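Local coordinates for uncharacterized protein TP-0789 domain-containing protein (Nitrosomonas europaea ATCC 19718, PDB 3BUU) that is of unknown function but belongs to the LolA superfamily, so that it may bind or carry lipid or lipoprotein in the cell envelope, at residues D17-P22 / M186-I191; N53-V58 / L72-D77; D180-E185 / S208-R213. One frame throughout, in Å; residues are numbered along the deposited sequence.

Contact 1 of 3, residues D17-P22 / M186-I191; sequences DEIRFP and MRPTRI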
ATOM      1  N   ASP A  17      -1.881  11.390  -3.132  1.00  7.32           N
ATOM      2  CA  ASP A  17      -0.782  10.786  -2.378  1.00  7.19           C
ATOM      3  C   ASP A  17      -0.503  11.512  -1.069  1.00  7.53           C
ATOM      4  O   ASP A  17      -0.247  10.866  -0.046  1.00  7.61           O
ATOM      5  CB  ASP A  17       0.525  10.824  -3.163  1.00  8.01           C
ATOM      6  CG  ASP A  17       0.725   9.722  -4.201  1.00  9.28           C
ATOM      7  OD1 ASP A  17       0.056   8.679  -4.178  1.00 10.18           O
ATOM      8  OD2 ASP A  17       1.660   9.946  -5.035  1.00 10.62           O
ATOM      9  N   GLU A  18      -0.508  12.851  -1.106  1.00  7.64           N
ATOM     10  CA  GLU A  18      -0.188  13.613   0.088  1.00  8.63           C
ATOM     11  C   GLU A  18      -1.296  13.578   1.140  1.00  8.01           C
ATOM     12  O   GLU A  18      -1.010  13.809   2.307  1.00  8.46           O
ATOM     13  CB  GLU A  18       0.237  15.013  -0.272  1.00 11.27           C
ATOM     14  CG  GLU A  18      -0.839  15.922  -0.552  1.00 15.26           C
ATOM     15  CD  GLU A  18      -0.333  17.291  -1.012  1.00 18.41           C
ATOM     16  OE1 GLU A  18       0.897  17.480  -1.142  1.00 22.46           O
ATOM     17  OE2 GLU A  18      -1.158  18.174  -1.242  1.00 17.14           O
ATOM     18  N   ILE A  19      -2.524  13.251   0.735  1.00  7.73           N
ATOM     19  CA  ILE A  19      -3.585  12.988   1.684  1.00  7.69           C
ATOM     20  C   ILE A  19      -3.411  11.603   2.324  1.00  7.22           C
ATOM     21  O   ILE A  19      -3.619  11.454   3.527  1.00  8.32           O
ATOM     22  CB  ILE A  19      -4.938  13.198   1.024  1.00  7.83           C
ATOM     23  CG1 ILE A  19      -5.155  14.699   0.835  1.00  9.39           C
ATOM     24  CG2 ILE A  19      -6.053  12.512   1.805  1.00  9.18           C
ATOM     25  CD1 ILE A  19      -6.274  15.017  -0.132  1.00  9.88           C
ATOM     26  N   ARG A  20      -3.080  10.608   1.518  1.00  7.36           N
ATOM     27  CA  ARG A  20      -2.909   9.275   2.045  1.00  8.13           C
ATOM     28  C   ARG A  20      -1.796   9.241   3.101  1.00  7.69           C
ATOM     29  O   ARG A  20      -2.005   8.695   4.194  1.00  8.82           O
ATOM     30  CB  ARG A  20      -2.600   8.353   0.885  1.00  9.03           C
ATOM     31  CG  ARG A  20      -2.204   6.894   1.240  1.00 15.69           C
ATOM     32  CD  ARG A  20      -3.352   6.003   1.690  1.00 17.43           C
ATOM     33  NE  ARG A  20      -2.851   4.619   1.625  1.00 17.74           N
ATOM     34  CZ  ARG A  20      -2.677   3.756   2.645  1.00 18.04           C
ATOM     35  NH1 ARG A  20      -2.961   4.091   3.934  1.00 16.62           N
ATOM     36  NH2 ARG A  20      -2.182   2.549   2.352  1.00 18.70           N
ATOM     37  N   PHE A  21      -0.629   9.770   2.763  1.00  6.97           N
ATOM     38  CA  PHE A  21       0.516   9.678   3.688  1.00  7.12           C
ATOM     39  C   PHE A  21       1.330  10.954   3.653  1.00  7.97           C
ATOM     40  O   PHE A  21       1.421  11.632   2.641  1.00  7.60           O
ATOM     41  CB  PHE A  21       1.496   8.562   3.295  1.00  7.88           C
ATOM     42  CG  PHE A  21       1.047   7.164   3.572  1.00  8.08           C
ATOM     43  CD1 PHE A  21       0.529   6.796   4.808  1.00  9.94           C
ATOM     44  CD2 PHE A  21       1.242   6.175   2.630  1.00 11.46           C
ATOM     45  CE1 PHE A  21       0.210   5.454   5.091  1.00 10.87           C
ATOM     46  CE2 PHE A  21       0.918   4.844   2.922  1.00 13.19           C
ATOM     47  CZ  PHE A  21       0.404   4.501   4.151  1.00 13.79           C
ATOM     48  N   PRO A  22       1.995  11.262   4.786  1.00  7.69           N
ATOM     49  CA  PRO A  22       2.969  12.320   4.767  1.00  8.33           C
ATOM     50  C   PRO A  22       4.009  12.073   3.695  1.00  7.65           C
ATOM     51  O   PRO A  22       4.411  10.912   3.477  1.00  7.40           O
ATOM     52  CB  PRO A  22       3.616  12.223   6.127  1.00 10.93           C
ATOM     53  CG  PRO A  22       2.742  11.445   6.953  1.00 10.83           C
ATOM     54  CD  PRO A  22       1.926  10.575   6.091  1.00  8.64           C
HETATM   55  N   MSE A 186      -6.591  15.303   6.592  1.00  8.65           N
HETATM   56  CA  MSE A 186      -7.561  14.242   6.880  1.00  8.66           C
HETATM   57  C   MSE A 186      -7.124  13.022   6.073  1.00  8.19           C
HETATM   58  O   MSE A 186      -7.223  13.020   4.854  1.00  9.92           O
HETATM   59  CB  MSE A 186      -8.945  14.690   6.446  1.00 10.05           C
HETATM   60  CG  MSE A 186      -9.505  15.807   7.326  1.00 13.77           C
HETATM   61 SE   MSE A 186      -9.827  15.310   9.128  1.00 26.37          SE
HETATM   62  CE  MSE A 186     -11.216  14.029   8.828  1.00 22.61           C
ATOM     63  N   ARG A 187      -6.623  12.008   6.774  1.00  7.78           N
ATOM     64  CA  ARG A 187      -6.029  10.854   6.133  1.00  6.91           C
ATOM     65  C   ARG A 187      -6.921   9.633   6.350  1.00  6.89           C
ATOM     66  O   ARG A 187      -7.487   9.436   7.429  1.00  7.62           O
ATOM     67  CB  ARG A 187      -4.676  10.523   6.741  1.00  7.14           C
ATOM     68  CG  ARG A 187      -3.729  11.736   6.717  1.00  7.18           C
ATOM     69  CD  ARG A 187      -2.321  11.305   7.027  1.00  8.02           C
ATOM     70  NE  ARG A 187      -1.403  12.451   7.058  1.00  7.29           N
ATOM     71  CZ  ARG A 187      -0.905  13.032   5.965  1.00  7.11           C
ATOM     72  NH1 ARG A 187      -1.146  12.460   4.772  1.00  7.85           N
ATOM     73  NH2 ARG A 187      -0.129  14.104   6.074  1.00  8.24           N
ATOM     74  N   PRO A 188      -7.010   8.748   5.343  1.00  7.03           N
ATOM     75  CA  PRO A 188      -7.776   7.516   5.542  1.00  7.11           C
ATOM     76  C   PRO A 188      -7.026   6.593   6.502  1.00  7.35           C
ATOM     77  O   PRO A 188      -5.831   6.427   6.367  1.00  9.82           O
ATOM     78  CB  PRO A 188      -7.830   6.925   4.142  1.00  8.80           C
ATOM     79  CG  PRO A 188      -6.569   7.429   3.444  1.00  9.08           C
ATOM     80  CD  PRO A 188      -6.371   8.843   4.008  1.00  7.95           C
ATOM     81  N   THR A 189      -7.723   6.047   7.471  1.00  7.39           N
ATOM     82  CA  THR A 189      -7.096   5.116   8.371  1.00  7.61           C
ATOM     83  C   THR A 189      -7.556   3.687   8.175  1.00  7.45           C
ATOM     84  O   THR A 189      -7.040   2.782   8.828  1.00  8.19           O
ATOM     85  CB  THR A 189      -7.281   5.513   9.835  1.00  8.59           C
ATOM     86  OG1 THR A 189      -8.649   5.363  10.202  1.00 10.36           O
ATOM     87  CG2 THR A 189      -6.822   6.945  10.083  1.00 10.97           C
ATOM     88  N   ARG A 190      -8.487   3.470   7.238  1.00  7.58           N
ATOM     89  CA  ARG A 190      -8.903   2.147   6.867  1.00  7.85           C
ATOM     90  C   ARG A 190      -8.883   2.018   5.359  1.00  8.29           C
ATOM     91  O   ARG A 190      -9.368   2.908   4.637  1.00  9.49           O
ATOM     92  CB  ARG A 190     -10.299   1.876   7.404  1.00  9.27           C
ATOM     93  CG  ARG A 190     -10.845   0.543   6.929  1.00 10.48           C
ATOM     94  CD  ARG A 190     -12.128   0.213   7.652  1.00 12.04           C
ATOM     95  NE  ARG A 190     -11.787  -0.314   8.961  1.00 11.66           N
ATOM     96  CZ  ARG A 190     -12.591  -1.068   9.697  1.00 14.48           C
ATOM     97  NH1 ARG A 190     -13.844  -1.292   9.310  1.00 17.66           N
ATOM     98  NH2 ARG A 190     -12.139  -1.579  10.828  1.00 14.94           N
ATOM     99  N   ILE A 191      -8.333   0.916   4.874  1.00  6.79           N
ATOM    100  CA  ILE A 191      -8.519   0.589   3.475  0.50  6.70           C
ATOM    101  C   ILE A 191      -9.091  -0.802   3.427  1.00  5.84           C
ATOM    102  O   ILE A 191      -8.667  -1.691   4.154  1.00  7.13           O
ATOM    103  CB  ILE A 191      -7.213   0.661   2.642  0.50  6.94           C
ATOM    104  CG1 ILE A 191      -6.641   2.078   2.574  0.50  7.17           C
ATOM    105  CG2 ILE A 191      -7.479   0.155   1.217  0.50  7.96           C
ATOM    106  CD1 ILE A 191      -5.201   2.129   2.041  0.50  8.39           C
TER
HETATM  107  O   HOH W   1       0.745  15.378   3.728  1.00 11.73           O
HETATM  108  O   HOH W   2      -3.298   6.541   5.301  1.00 16.59           O

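Contact 2 of 3, residues N53-V58 / L72-D77; sequences NENSIV and LMKGRD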
ATOM      1  N   ASN A  53       9.103   6.023  -1.692  1.00  8.08           N
ATOM      2  CA  ASN A  53       9.169   4.842  -2.523  1.00  8.51           C
ATOM      3  C   ASN A  53      10.584   4.332  -2.667  1.00 10.08           C
ATOM      4  O   ASN A  53      10.802   3.318  -3.335  1.00 12.63           O
ATOM      5  CB  ASN A  53       8.552   5.126  -3.880  1.00  9.73           C
ATOM      6  CG  ASN A  53       7.056   5.185  -3.848  1.00  8.60           C
ATOM      7  OD1 ASN A  53       6.431   4.945  -2.816  1.00  9.33           O
ATOM      8  ND2 ASN A  53       6.466   5.501  -4.997  1.00 11.90           N
ATOM      9  N   GLU A  54      11.503   5.046  -1.983  0.50  9.89           N
ATOM     10  CA  GLU A  54      12.971   4.826  -1.925  0.50 10.88           C
ATOM     11  C   GLU A  54      13.348   3.596  -1.114  0.50  8.33           C
ATOM     12  O   GLU A  54      14.079   2.723  -1.569  0.50  9.00           O
ATOM     13  CB  GLU A  54      13.744   6.095  -1.442  0.50 10.30           C
ATOM     14  CG  GLU A  54      13.586   6.507  -0.003  0.50 17.54           C
ATOM     15  CD  GLU A  54      14.210   7.838   0.286  0.50 15.88           C
ATOM     16  OE1 GLU A  54      15.453   7.858   0.484  0.50 22.45           O
ATOM     17  OE2 GLU A  54      13.492   8.877   0.306  0.50 21.23           O
ATOM     18  N   ASN A  55      12.879   3.578   0.125  1.00  6.99           N
ATOM     19  CA  ASN A  55      13.253   2.596   1.144  1.00  6.75           C
ATOM     20  C   ASN A  55      12.107   2.381   2.084  1.00  6.38           C
ATOM     21  O   ASN A  55      11.377   3.301   2.405  1.00  6.95           O
ATOM     22  CB  ASN A  55      14.447   3.079   2.003  1.00  8.72           C
ATOM     23  CG  ASN A  55      15.726   3.050   1.272  1.00 12.55           C
ATOM     24  OD1 ASN A  55      16.248   4.089   0.951  1.00 16.57           O
ATOM     25  ND2 ASN A  55      16.235   1.869   0.981  1.00 13.01           N
ATOM     26  N   SER A  56      11.985   1.149   2.604  1.00  6.14           N
ATOM     27  CA  SER A  56      11.086   0.909   3.691  1.00  6.10           C
ATOM     28  C   SER A  56      11.494  -0.390   4.365  1.00  5.70           C
ATOM     29  O   SER A  56      12.238  -1.215   3.799  1.00  6.21           O
ATOM     30  CB  SER A  56       9.644   0.849   3.244  1.00  6.56           C
ATOM     31  OG  SER A  56       9.438  -0.255   2.402  1.00  7.20           O
ATOM     32  N   ILE A  57      11.000  -0.555   5.585  1.00  5.73           N
ATOM     33  CA  ILE A  57      11.084  -1.821   6.308  1.00  6.70           C
ATOM     34  C   ILE A  57       9.698  -2.155   6.807  1.00  7.15           C
ATOM     35  O   ILE A  57       9.012  -1.299   7.386  1.00  7.61           O
ATOM     36  CB  ILE A  57      12.049  -1.710   7.502  1.00  7.71           C
ATOM     37  CG1 ILE A  57      13.483  -1.576   6.999  1.00  8.00           C
ATOM     38  CG2 ILE A  57      11.916  -2.912   8.441  1.00  9.63           C
ATOM     39  CD1 ILE A  57      14.485  -1.066   8.018  1.00 10.38           C
ATOM     40  N   VAL A  58       9.290  -3.402   6.594  1.00  7.19           N
ATOM     41  CA  VAL A  58       8.006  -3.893   7.064  1.00  8.13           C
ATOM     42  C   VAL A  58       8.291  -5.072   7.979  1.00  9.27           C
ATOM     43  O   VAL A  58       8.831  -6.086   7.541  1.00 11.05           O
ATOM     44  CB  VAL A  58       7.117  -4.332   5.903  1.00  7.73           C
ATOM     45  CG1 VAL A  58       5.790  -4.903   6.422  1.00 10.61           C
ATOM     46  CG2 VAL A  58       6.843  -3.130   4.955  1.00  8.92           C
ATOM     47  N   LEU A  72      12.728  -5.777   3.634  1.00  8.13           N
ATOM     48  CA  LEU A  72      13.532  -4.605   3.377  1.00  7.79           C
ATOM     49  C   LEU A  72      13.348  -4.234   1.910  1.00  7.32           C
ATOM     50  O   LEU A  72      13.556  -5.062   1.021  1.00  8.86           O
ATOM     51  CB  LEU A  72      14.986  -4.943   3.638  1.00  8.24           C
ATOM     52  CG  LEU A  72      16.011  -3.898   3.176  1.00  8.98           C
ATOM     53  CD1 LEU A  72      15.852  -2.589   3.901  1.00  9.28           C
ATOM     54  CD2 LEU A  72      17.419  -4.440   3.413  1.00 11.31           C
HETATM   55  N   MSE A  73      12.945  -2.987   1.658  1.00  7.52           N
HETATM   56  CA  MSE A  73      12.799  -2.482   0.320  1.00  8.10           C
HETATM   57  C   MSE A  73      13.896  -1.488   0.043  1.00  9.03           C
HETATM   58  O   MSE A  73      14.106  -0.517   0.820  1.00  9.06           O
HETATM   59  CB  MSE A  73      11.438  -1.827   0.158  1.00  7.49           C
HETATM   60  CG  MSE A  73      11.224  -1.260  -1.232  1.00  8.04           C
HETATM   61 SE   MSE A  73       9.448  -0.433  -1.327  1.00 11.26          SE
HETATM   62  CE  MSE A  73       9.906   1.278  -0.633  1.00  8.37           C
ATOM     63  N   LYS A  74      14.589  -1.695  -1.082  1.00  9.89           N
ATOM     64  CA  LYS A  74      15.550  -0.719  -1.608  1.00 12.75           C
ATOM     65  C   LYS A  74      15.158  -0.492  -3.073  1.00 12.11           C
ATOM     66  O   LYS A  74      15.252  -1.422  -3.919  1.00 11.82           O
ATOM     67  CB  LYS A  74      16.992  -1.277  -1.481  1.00 13.46           C
ATOM     68  CG  LYS A  74      17.450  -1.665  -0.003  1.00 16.98           C
ATOM     69  CD  LYS A  74      18.895  -2.220   0.077  1.00 19.55           C
ATOM     70  CE  LYS A  74      18.876  -3.715   0.228  1.00 24.69           C
ATOM     71  NZ  LYS A  74      20.239  -4.353   0.216  1.00 29.98           N
ATOM     72  N   GLY A  75      14.731   0.717  -3.425  1.00 13.68           N
ATOM     73  CA  GLY A  75      14.162   0.894  -4.740  1.00 14.04           C
ATOM     74  C   GLY A  75      12.966   0.005  -4.947  1.00 14.01           C
ATOM     75  O   GLY A  75      12.106  -0.028  -4.085  1.00 15.22           O
ATOM     76  N   ARG A  76      12.917  -0.750  -6.047  1.00 12.89           N
ATOM     77  CA  ARG A  76      11.835  -1.703  -6.311  0.50 13.59           C
ATOM     78  C   ARG A  76      12.105  -3.116  -5.869  1.00 11.56           C
ATOM     79  O   ARG A  76      11.269  -4.003  -6.061  1.00 13.80           O
ATOM     80  CB  ARG A  76      11.553  -1.731  -7.789  0.50 14.04           C
ATOM     81  CG  ARG A  76      11.189  -0.395  -8.269  0.50 14.99           C
ATOM     82  CD  ARG A  76      10.118  -0.423  -9.297  0.50 14.43           C
ATOM     83  NE  ARG A  76       9.471   0.874  -9.275  0.50 19.44           N
ATOM     84  CZ  ARG A  76       9.973   1.955  -9.853  0.50 12.54           C
ATOM     85  NH1 ARG A  76       9.342   3.110  -9.737  0.50 13.80           N
ATOM     86  NH2 ARG A  76      11.120   1.889 -10.520  0.50 20.18           N
ATOM     87  N   ASP A  77      13.271  -3.320  -5.263  1.00 10.46           N
ATOM     88  CA  ASP A  77      13.657  -4.667  -4.856  1.00 10.65           C
ATOM     89  C   ASP A  77      13.366  -4.912  -3.380  1.00  9.37           C
ATOM     90  O   ASP A  77      13.575  -4.016  -2.558  1.00 10.47           O
ATOM     91  CB  ASP A  77      15.135  -4.857  -5.124  1.00 12.22           C
ATOM     92  CG  ASP A  77      15.470  -4.851  -6.613  1.00 15.66           C
ATOM     93  OD1 ASP A  77      14.930  -5.684  -7.361  1.00 20.95           O
ATOM     94  OD2 ASP A  77      16.238  -3.977  -7.030  1.00 19.68           O
TER

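Contact 3 of 3, residues D180-E185 / S208-R213; sequences DNILGE and SDMKLR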
ATOM      1  N   ASP A 180      -9.230  10.751   9.331  1.00 10.41           N
ATOM      2  CA  ASP A 180      -8.933  11.370  10.626  0.50 10.55           C
ATOM      3  C   ASP A 180      -7.825  12.400  10.443  1.00 10.99           C
ATOM      4  O   ASP A 180      -6.965  12.243   9.595  1.00  9.67           O
ATOM      5  CB  ASP A 180      -8.483  10.250  11.566  0.50 11.88           C
ATOM      6  CG  ASP A 180      -8.363  10.693  13.000  0.50 13.44           C
ATOM      7  OD1 ASP A 180      -9.145  11.557  13.427  0.50 14.30           O
ATOM      8  OD2 ASP A 180      -7.484  10.166  13.706  0.50 17.49           O
ATOM      9  N   ASN A 181      -7.840  13.453  11.272  1.00 10.83           N
ATOM     10  CA  ASN A 181      -6.852  14.534  11.174  1.00 11.12           C
ATOM     11  C   ASN A 181      -5.507  14.048  11.754  1.00 10.27           C
ATOM     12  O   ASN A 181      -5.364  13.849  12.970  1.00 12.47           O
ATOM     13  CB  ASN A 181      -7.345  15.806  11.896  1.00 11.83           C
ATOM     14  CG  ASN A 181      -6.297  16.895  11.896  1.00 12.30           C
ATOM     15  OD1 ASN A 181      -5.570  17.055  10.904  1.00 17.10           O
ATOM     16  ND2 ASN A 181      -6.195  17.644  12.974  1.00 15.45           N
ATOM     17  N   ILE A 182      -4.528  13.818  10.874  1.00  9.21           N
ATOM     18  CA  ILE A 182      -3.245  13.250  11.232  1.00 10.46           C
ATOM     19  C   ILE A 182      -2.193  14.019  10.450  1.00  9.22           C
ATOM     20  O   ILE A 182      -2.216  13.993   9.216  1.00  8.80           O
ATOM     21  CB  ILE A 182      -3.207  11.748  10.887  1.00 10.73           C
ATOM     22  CG1 ILE A 182      -4.226  10.932  11.698  1.00 11.85           C
ATOM     23  CG2 ILE A 182      -1.792  11.198  11.045  1.00 12.85           C
ATOM     24  CD1 ILE A 182      -4.483   9.557  11.125  1.00 15.01           C
ATOM     25  N   LEU A 183      -1.259  14.678  11.137  1.00  9.32           N
ATOM     26  CA  LEU A 183      -0.083  15.219  10.469  1.00  9.86           C
ATOM     27  C   LEU A 183      -0.414  16.080   9.273  1.00  9.85           C
ATOM     28  O   LEU A 183       0.195  15.972   8.209  1.00 11.15           O
ATOM     29  CB  LEU A 183       0.888  14.084  10.101  1.00 11.48           C
ATOM     30  CG  LEU A 183       1.424  13.306  11.311  1.00 13.93           C
ATOM     31  CD1 LEU A 183       2.162  12.047  10.822  1.00 13.90           C
ATOM     32  CD2 LEU A 183       2.337  14.143  12.182  1.00 18.20           C
ATOM     33  N   GLY A 184      -1.356  17.002   9.472  1.00 10.12           N
ATOM     34  CA  GLY A 184      -1.619  18.021   8.457  1.00 10.43           C
ATOM     35  C   GLY A 184      -2.718  17.732   7.461  1.00  8.06           C
ATOM     36  O   GLY A 184      -3.031  18.616   6.622  1.00  9.05           O
ATOM     37  N   GLU A 185      -3.290  16.517   7.478  1.00  8.29           N
ATOM     38  CA  GLU A 185      -4.346  16.194   6.521  1.00  8.13           C
ATOM     39  C   GLU A 185      -5.396  15.348   7.191  1.00  7.87           C
ATOM     40  O   GLU A 185      -5.152  14.679   8.196  1.00  8.78           O
ATOM     41  CB  GLU A 185      -3.793  15.371   5.329  1.00  9.11           C
ATOM     42  CG  GLU A 185      -2.703  16.022   4.529  1.00 10.12           C
ATOM     43  CD  GLU A 185      -3.112  17.183   3.662  1.00 13.44           C
ATOM     44  OE1 GLU A 185      -4.314  17.399   3.391  1.00 14.42           O
ATOM     45  OE2 GLU A 185      -2.160  17.864   3.188  1.00 15.72           O
ATOM     46  N   SER A 208      -2.585   2.817  12.365  1.00  7.15           N
ATOM     47  CA  SER A 208      -2.609   3.470  13.689  1.00  8.08           C
ATOM     48  C   SER A 208      -1.226   3.948  14.038  1.00  7.31           C
ATOM     49  O   SER A 208      -0.205   3.457  13.536  1.00  8.15           O
ATOM     50  CB  SER A 208      -3.177   2.517  14.722  1.00  9.15           C
ATOM     51  OG  SER A 208      -2.377   1.401  14.884  1.00 10.08           O
ATOM     52  N   ASP A 209      -1.215   4.882  14.981  1.00  8.66           N
ATOM     53  CA  ASP A 209      -0.000   5.467  15.543  1.00  9.96           C
ATOM     54  C   ASP A 209       0.976   5.938  14.474  1.00  9.01           C
ATOM     55  O   ASP A 209       2.183   5.683  14.568  1.00 10.68           O
ATOM     56  CB  ASP A 209       0.665   4.489  16.494  1.00 12.07           C
ATOM     57  CG  ASP A 209       1.634   5.207  17.437  1.00 15.72           C
ATOM     58  OD1 ASP A 209       1.486   6.443  17.662  1.00 20.52           O
ATOM     59  OD2 ASP A 209       2.578   4.585  17.913  1.00 20.66           O
HETATM   60  N   MSE A 210       0.470   6.644  13.497  1.00  8.21           N
HETATM   61  CA  MSE A 210       1.313   7.236  12.496  1.00  9.19           C
HETATM   62  C   MSE A 210       2.143   8.358  13.111  1.00  8.32           C
HETATM   63  O   MSE A 210       1.589   9.235  13.766  1.00 10.56           O
HETATM   64  CB  MSE A 210       0.441   7.749  11.362  1.00  9.13           C
HETATM   65  CG  MSE A 210       1.227   8.136  10.140  1.00 12.23           C
HETATM   66 SE   MSE A 210       0.106   8.723   8.659  1.00 19.22          SE
HETATM   67  CE  MSE A 210      -0.751   7.077   8.258  1.00 19.77           C
ATOM     68  N   LYS A 211       3.444   8.365  12.885  1.00  7.87           N
ATOM     69  CA  LYS A 211       4.260   9.426  13.463  1.00  8.43           C
ATOM     70  C   LYS A 211       5.455   9.634  12.567  1.00  7.00           C
ATOM     71  O   LYS A 211       6.017   8.694  11.980  1.00  8.01           O
ATOM     72  CB  LYS A 211       4.690   9.066  14.867  1.00 10.93           C
ATOM     73  CG  LYS A 211       5.517   7.868  14.931  1.00 12.07           C
ATOM     74  CD  LYS A 211       5.740   7.421  16.347  1.00 19.21           C
ATOM     75  CE  LYS A 211       4.574   6.692  16.902  1.00 22.94           C
ATOM     76  NZ  LYS A 211       4.838   6.234  18.295  1.00 24.78           N
ATOM     77  N   LEU A 212       5.889  10.892  12.477  1.00  7.18           N
ATOM     78  CA  LEU A 212       7.098  11.183  11.693  1.00  8.15           C
ATOM     79  C   LEU A 212       8.312  10.630  12.408  1.00  7.99           C
ATOM     80  O   LEU A 212       8.348  10.573  13.642  1.00  9.67           O
ATOM     81  CB  LEU A 212       7.199  12.693  11.452  1.00 10.56           C
ATOM     82  CG  LEU A 212       6.041  13.201  10.551  1.00 11.78           C
ATOM     83  CD1 LEU A 212       6.026  14.712  10.442  1.00 17.53           C
ATOM     84  CD2 LEU A 212       5.933  12.554   9.210  1.00 13.35           C
ATOM     85  N   ARG A 213       9.299  10.186  11.651  1.00  7.59           N
ATOM     86  CA  ARG A 213      10.467   9.552  12.261  1.00  8.85           C
ATOM     87  C   ARG A 213      11.625   9.747  11.325  1.00  8.34           C
ATOM     88  O   ARG A 213      11.450   9.555  10.134  1.00  9.71           O
ATOM     89  CB  ARG A 213      10.216   8.026  12.448  1.00 10.10           C
ATOM     90  CG  ARG A 213      11.346   7.362  13.160  1.00 11.75           C
ATOM     91  CD  ARG A 213      11.069   6.029  13.759  1.00 13.64           C
ATOM     92  NE  ARG A 213      12.326   5.477  14.268  1.00 12.62           N
ATOM     93  CZ  ARG A 213      12.454   4.267  14.787  1.00 14.82           C
ATOM     94  NH1 ARG A 213      11.392   3.483  14.888  1.00 17.16           N
ATOM     95  NH2 ARG A 213      13.645   3.827  15.172  1.00 15.91           N
TER

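Contact 1 of 3, residues D17-P22 / M186-I191
R187 sends its side chain from the strand into the last turn of helix 9-20, where its guanidinium lies under the proline ring that follows. The chain leaves with CG anti to the carbonyl carbon (chi1 -55°) and runs extended to NE, long enough for NH1 to reach the carbonyl oxygens at the helix end. NH1 donates to E18 O at 2.8 Å, coming from above the carbonyl plane, and a weaker, bent bond joins it to I19 O at 2.9 Å. P22 N sits 3.3 Å over one face of the guanidinium, toward its rim, and P22 CD packs 3.8 Å from R187 CZ. Water 1, in the guanidinium plane, links R187 NH2 to E18 O, so that this carbonyl is gripped twice; NH2 also bonds L183 O. The positive group is probably favoured by the partial negative charge at the helix C-terminus. In LolA-like proteins a strongly curved antiparallel sheet is packed against helices, and here helix 9-20 is fastened in this way to strand 185-195. A leucine here has no N-H to offer, so the E18 carbonyl would probably keep its water but no charged donor, and P22 would lose the flat group against it. R20 approaches otherwise: with CG anti to the backbone N (chi1 173°), its chain bends at chi2, crosses P188 at about a right angle and rests CD 3.9 Å from P188 CG. F21 CZ covers one face of the R20 guanidinium toward the rim, and Y207 of strand 202-212 receives NH2 at its hydroxyl and makes a cation-pi contact. Water 2, in plane at the guanidinium edge, accepts from R20 NH1 and donates to R20 O and P188 O. Beside them I19 CG2 meets M186 O at 3.3 Å.

Contact 2 of 3, residues N53-V58 / L72-D77
One carbonyl oxygen, M73 O, takes two hydrogen bonds from consecutive residues of the facing strand: one from the backbone S56 N and one from the side-chain amide N55 ND2, both at 3.2 Å. With CG anti to N55's own carbonyl carbon (chi1 -73°), the amide lies beside the backbone N, and its rotation about CB-CG turns ND2 to M73 O. ND2 comes in the carbonyl plane, on a lone pair, with the oxygen tilted somewhat out of the amide plane. N55 CA adds a CA-H...O contact to the same atom. The antiparallel pairing continues with M73 N to S56 O at 2.9 Å, nearly straight at 176°, and with G75 N to E54 O at 2.8 Å. Where the strands give way to turns, E54 and N55 form a classic beta bulge opposite K51, while K74 to D77 make a type II' turn that G75 enters with positive phi. On the face of S56 the chain of M73, a selenomethionine, runs extended and bends at its last torsion (chi3 85°), laying CE alongside S56 OG at 3.4 Å and N53 O at 3.5 Å; S56 OG is itself bonded to A107 O. On the opposite face, L72 CD1 meets I57 CG1 at 4.0 Å. Strand 55-62 runs between strand 70-74 and strand 39-51. Helix 103-107 lies against the M73 and V58 side chains, through A107 and I106 respectively, whereas F81 and W79 of strand 77-81 touch L72 and K74, and F220, from a loop, touches N55.

Contact 3 of 3, residues D180-E185 / S208-R213
I182 and L183 meet M210 and L212 through aliphatic branches and the selenium of M210, a selenomethionine, with no flat group at their interface. The flat group at work nearby is the D209 carboxylate, and its partner belongs to the same strand: K211 NZ meets OD2 at 2.8 Å on the syn side, 27° out of the carboxylate plane, in a salt bridge. K211 points away from residues 180-185, which leaves the facing side to apolar groups. There, with CG anti to the backbone N (chi1 -168°) and the chain extended through chi2, M210 carries SE to 3.9 Å from I182 CG2, and the bend at chi3 then turns only CE; the two chains cross at about a right angle. L183 offers both branches of its fork. CD1 touches M210 CG and L212 CG, each at 4.1 Å, and CD2 reaches L212 CD1 at 4.1 Å, the two leucines sliding past each other in opposite directions. In the curved antiparallel sheet of this LolA-like fold, strands 170-182 and 202-212 are not neighbours but flank strand 185-195, and the contact spans its beginning. No hydrogen bond joins the two segments, and the CA atoms of I182 and M210 stay 7.7 Å apart. The type I' turn from I182 to E185 links strand 170-182 to strand 185-195 as a hairpin, closed by I182 N to E185 O and E185 N to I182 O, with L183 at positive phi. P22, in the loop just after helix 9-20, touches L183, M210 and L212. On the far side of strand 202-212, strand 26-36 contributes V28 against M210 and F26 against L212. R187, on the strand between, also touches M210.

Contact 1 is the buried one of the three, contact 2 is partly buried and contact 3 lies at the surface. Contacts 1 and 3 touch, with centres about 9 Å apart: both gather round strand 185-195, which contact 1 ties to the first helix, and backbone R187 N meets D180 O between them. Contact 2, its centre about 19 Å from that of contact 1, joins the paired strands 55-62 and 70-74 of their own hairpin. The chemistry follows the place. Helix meets strand through a buried arginine and waters, paired strands through backbone bonds backed by one asparagine, and next-but-one strands through apolar side chains alone.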